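Local coordinates for protein fanconi-associated nuclease 1 homolog (Pseudomonas aeruginosa, PDB 5Y7Q) that belongs to the Fanconi-associated nuclease 1 family and, in this model, holds DNA against a helical domain near its N-terminus, at residues 40-48 against 78-89. Sequence-based numbering, arbitrary orientation.
Sequences PFYYLHNFR and EASQALLVRMVM. With nucleotides of chain B.
In the helical FAN1 HTH domain, the first turns, 42-48, of helix 42-57 cross helix 78-89 at 87°, the axes of these segments 9.2 Å apart at closest approach, and one end of the crossing grips DNA. Tyr-43 is the central knob, set among Ala-82, Val-85, Arg-86 and Met-89. Its CG stands between the backbone N and the carbonyl carbon, which carries the ring onto the other helix. The guanidinium of Arg-86 lies over one ring face as a cation-pi pair, CZ of Arg-86 3.7 Å from the centroid of the Tyr-43 ring, while Val-85 CG1 meets the ring edge. Glu-104 OE2 hydrogen-bonds Tyr-43 OH and forms a salt bridge with Arg-86 NH2, which would steady the pair. Arginine suits this place because its guanidinium, tilted 36° from the ring plane, can lie over the face and turn its own N-H edge to the phosphate: Arg-86 NH1 (3.0 Å) and Arg-86 NH2 both hydrogen-bond OP2 of DG10 of chain B. Tyr-42 OH donates to OP2 of DG10 of chain B at 2.6 Å, so both helices hold one phosphate oxygen.

Leu-44 is a second knob among Glu-78, Gln-81, Ala-82 and Val-85; a branched leucine suits this hole, CD1 reaching Gln-81 CB (3.5 Å) and CD2 Glu-78 CG. Small Ala-82 lets the helices come close, its CB meeting the edge of the Phe-41 ring. Val-85 CG2 sits over the Phe-47 face, 3.9 Å from the centroid of that ring. Arg-48 NH2 makes a salt bridge to Glu-78 OE2, its hydrogen bond 3.2 Å long and nearly straight (170°).

Farther out, Phe-47 meets Phe-73 and Trp-208, helix 209-215 packs on Tyr-42, and helix 78-89 rests against helix 108-118 and strand 184-187.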
# COMPACT_ATOMS: atom_id res chain seq x y z
N PRO A 40 -2.51 -28.34 16.61
CA PRO A 40 -2.24 -27.24 17.55
C PRO A 40 -0.94 -26.50 17.30
O PRO A 40 -0.78 -25.38 17.80
CB PRO A 40 -2.22 -27.95 18.92
CG PRO A 40 -2.01 -29.39 18.60
CD PRO A 40 -2.65 -29.64 17.27
N PHE A 41 -0.02 -27.08 16.54
CA PHE A 41 1.26 -26.46 16.20
C PHE A 41 1.28 -25.78 14.83
O PHE A 41 2.37 -25.53 14.31
CB PHE A 41 2.39 -27.47 16.35
CG PHE A 41 2.79 -27.69 17.78
CD1 PHE A 41 3.38 -26.66 18.52
CD2 PHE A 41 2.57 -28.92 18.40
CE1 PHE A 41 3.73 -26.86 19.86
CE2 PHE A 41 2.93 -29.13 19.74
CZ PHE A 41 3.51 -28.10 20.47
N TYR A 42 0.12 -25.53 14.21
CA TYR A 42 0.03 -25.02 12.84
C TYR A 42 1.04 -23.91 12.56
O TYR A 42 1.71 -23.91 11.51
CB TYR A 42 -1.40 -24.51 12.55
CG TYR A 42 -1.78 -23.26 13.31
CD1 TYR A 42 -2.30 -23.33 14.59
CD2 TYR A 42 -1.57 -22.00 12.76
CE1 TYR A 42 -2.61 -22.17 15.30
CE2 TYR A 42 -1.88 -20.85 13.45
CZ TYR A 42 -2.40 -20.94 14.71
OH TYR A 42 -2.70 -19.78 15.40
N TYR A 43 1.19 -22.98 13.51
CA TYR A 43 2.07 -21.83 13.32
C TYR A 43 3.54 -22.26 13.26
O TYR A 43 4.29 -21.79 12.39
CB TYR A 43 1.84 -20.82 14.45
CG TYR A 43 2.09 -21.38 15.85
CD1 TYR A 43 1.12 -22.14 16.50
CD2 TYR A 43 3.29 -21.14 16.53
CE1 TYR A 43 1.33 -22.66 17.77
CE2 TYR A 43 3.50 -21.64 17.81
CZ TYR A 43 2.52 -22.41 18.43
OH TYR A 43 2.72 -22.92 19.70
N LEU A 44 3.96 -23.14 14.17
CA LEU A 44 5.33 -23.65 14.13
C LEU A 44 5.62 -24.37 12.81
O LEU A 44 6.65 -24.11 12.17
CB LEU A 44 5.58 -24.58 15.31
CG LEU A 44 6.90 -25.33 15.35
CD1 LEU A 44 8.03 -24.35 15.44
CD2 LEU A 44 6.88 -26.23 16.54
N HIS A 45 4.71 -25.26 12.38
CA HIS A 45 4.79 -25.89 11.06
C HIS A 45 5.03 -24.86 9.95
O HIS A 45 5.90 -25.05 9.08
CB HIS A 45 3.51 -26.67 10.76
CG HIS A 45 3.27 -27.82 11.67
ND1 HIS A 45 4.26 -28.39 12.45
CD2 HIS A 45 2.15 -28.54 11.91
CE1 HIS A 45 3.75 -29.40 13.14
NE2 HIS A 45 2.47 -29.51 12.83
N ASN A 46 4.26 -23.77 9.95
CA ASN A 46 4.46 -22.76 8.92
C ASN A 46 5.87 -22.16 9.02
O ASN A 46 6.55 -21.96 7.99
CB ASN A 46 3.39 -21.66 9.02
CG ASN A 46 1.95 -22.20 8.88
OD1 ASN A 46 1.73 -23.30 8.34
ND2 ASN A 46 0.97 -21.43 9.37
N PHE A 47 6.34 -21.90 10.24
CA PHE A 47 7.65 -21.30 10.41
C PHE A 47 8.78 -22.21 9.91
O PHE A 47 9.71 -21.74 9.23
CB PHE A 47 7.86 -20.96 11.89
CG PHE A 47 9.03 -20.07 12.15
CD1 PHE A 47 8.87 -18.69 12.15
CD2 PHE A 47 10.27 -20.59 12.37
CE1 PHE A 47 9.95 -17.87 12.38
CE2 PHE A 47 11.34 -19.76 12.61
CZ PHE A 47 11.18 -18.40 12.61
N ARG A 48 8.73 -23.51 10.25
CA ARG A 48 9.66 -24.47 9.67
C ARG A 48 9.59 -24.47 8.14
O ARG A 48 10.63 -24.54 7.46
CB ARG A 48 9.39 -25.89 10.23
CG ARG A 48 9.24 -25.97 11.74
CD ARG A 48 9.76 -27.25 12.33
NE ARG A 48 8.73 -28.25 12.62
CZ ARG A 48 8.48 -28.74 13.84
NH1 ARG A 48 9.17 -28.29 14.88
NH2 ARG A 48 7.54 -29.66 14.03
N GLU A 78 10.63 -29.26 20.57
CA GLU A 78 9.45 -28.69 19.91
C GLU A 78 8.88 -27.52 20.69
O GLU A 78 8.58 -26.47 20.12
CB GLU A 78 8.39 -29.77 19.70
CG GLU A 78 7.42 -29.49 18.54
CD GLU A 78 6.70 -30.74 18.06
OE1 GLU A 78 6.19 -31.50 18.91
OE2 GLU A 78 6.67 -30.98 16.83
N ALA A 79 8.74 -27.67 22.02
CA ALA A 79 8.09 -26.63 22.80
C ALA A 79 8.88 -25.32 22.77
O ALA A 79 8.29 -24.23 22.78
CB ALA A 79 7.88 -27.09 24.24
N SER A 80 10.21 -25.39 22.73
CA SER A 80 10.97 -24.16 22.66
C SER A 80 10.86 -23.52 21.29
O SER A 80 10.75 -22.29 21.18
CB SER A 80 12.42 -24.42 23.03
OG SER A 80 12.47 -25.24 24.17
N GLN A 81 10.90 -24.33 20.23
CA GLN A 81 10.56 -23.80 18.91
C GLN A 81 9.22 -23.06 18.94
O GLN A 81 9.13 -21.89 18.52
CB GLN A 81 10.51 -24.94 17.88
CG GLN A 81 11.85 -25.51 17.47
CD GLN A 81 11.72 -26.59 16.42
OE1 GLN A 81 10.80 -27.39 16.47
NE2 GLN A 81 12.65 -26.63 15.47
N ALA A 82 8.18 -23.71 19.48
CA ALA A 82 6.84 -23.15 19.50
C ALA A 82 6.80 -21.84 20.27
O ALA A 82 6.21 -20.85 19.82
CB ALA A 82 5.85 -24.14 20.12
N LEU A 83 7.44 -21.82 21.44
CA LEU A 83 7.47 -20.60 22.24
C LEU A 83 8.11 -19.48 21.46
O LEU A 83 7.59 -18.35 21.43
CB LEU A 83 8.22 -20.83 23.54
CG LEU A 83 8.20 -19.55 24.36
CD1 LEU A 83 6.75 -19.18 24.64
CD2 LEU A 83 9.01 -19.75 25.65
N LEU A 84 9.22 -19.78 20.78
CA LEU A 84 9.88 -18.76 19.98
C LEU A 84 8.91 -18.16 18.98
O LEU A 84 8.71 -16.94 18.93
CB LEU A 84 11.07 -19.35 19.23
CG LEU A 84 11.93 -18.21 18.69
CD1 LEU A 84 12.21 -17.25 19.83
CD2 LEU A 84 13.23 -18.76 18.14
N VAL A 85 8.27 -19.02 18.19
CA VAL A 85 7.45 -18.49 17.11
C VAL A 85 6.32 -17.65 17.69
O VAL A 85 6.00 -16.56 17.17
CB VAL A 85 6.94 -19.65 16.24
CG1 VAL A 85 5.96 -19.16 15.25
CG2 VAL A 85 8.14 -20.27 15.53
N ARG A 86 5.77 -18.08 18.83
CA ARG A 86 4.77 -17.25 19.51
C ARG A 86 5.31 -15.86 19.82
O ARG A 86 4.64 -14.86 19.56
CB ARG A 86 4.29 -17.94 20.77
CG ARG A 86 3.51 -19.17 20.51
CD ARG A 86 2.31 -18.91 19.67
NE ARG A 86 1.38 -20.00 19.88
CZ ARG A 86 0.11 -20.02 19.47
NH1 ARG A 86 -0.38 -18.99 18.80
NH2 ARG A 86 -0.66 -21.07 19.75
N MET A 87 6.53 -15.76 20.38
CA MET A 87 7.03 -14.42 20.69
C MET A 87 7.24 -13.59 19.42
O MET A 87 6.94 -12.39 19.39
CB MET A 87 8.32 -14.51 21.50
CG MET A 87 8.17 -15.32 22.81
SD MET A 87 9.69 -15.75 23.63
CE MET A 87 10.28 -14.13 24.00
N VAL A 88 7.73 -14.23 18.35
CA VAL A 88 8.04 -13.52 17.12
C VAL A 88 6.78 -12.95 16.49
O VAL A 88 6.78 -11.84 15.96
CB VAL A 88 8.77 -14.47 16.15
CG1 VAL A 88 8.99 -13.80 14.80
CG2 VAL A 88 10.10 -14.96 16.76
N MET A 89 5.68 -13.69 16.55
CA MET A 89 4.46 -13.23 15.88
C MET A 89 3.66 -12.24 16.71
O MET A 89 2.66 -11.71 16.19
CB MET A 89 3.57 -14.42 15.53
CG MET A 89 4.19 -15.31 14.51
SD MET A 89 3.19 -16.73 14.13
CE MET A 89 2.41 -17.04 15.75
P DG B 10 -4.47 -20.39 18.35
OP1 DG B 10 -4.78 -21.43 19.36
OP2 DG B 10 -3.09 -20.03 17.97
O5' DG B 10 -5.31 -20.81 17.07
C5' DG B 10 -6.69 -21.06 17.22
C4' DG B 10 -7.39 -20.93 15.91
O4' DG B 10 -7.39 -19.53 15.53
C3' DG B 10 -6.71 -21.68 14.77
O3' DG B 10 -7.59 -22.63 14.22
C2' DG B 10 -6.34 -20.62 13.75
C1' DG B 10 -7.18 -19.42 14.15
N9 DG B 10 -6.50 -18.18 13.89
C8 DG B 10 -5.17 -17.89 14.14
N7 DG B 10 -4.83 -16.68 13.80
C5 DG B 10 -6.00 -16.14 13.27
C6 DG B 10 -6.25 -14.86 12.73
O6 DG B 10 -5.45 -13.91 12.59
N1 DG B 10 -7.58 -14.73 12.30
C2 DG B 10 -8.54 -15.72 12.40
N2 DG B 10 -9.76 -15.43 11.95
N3 DG B 10 -8.32 -16.92 12.91
C4 DG B 10 -7.03 -17.06 13.32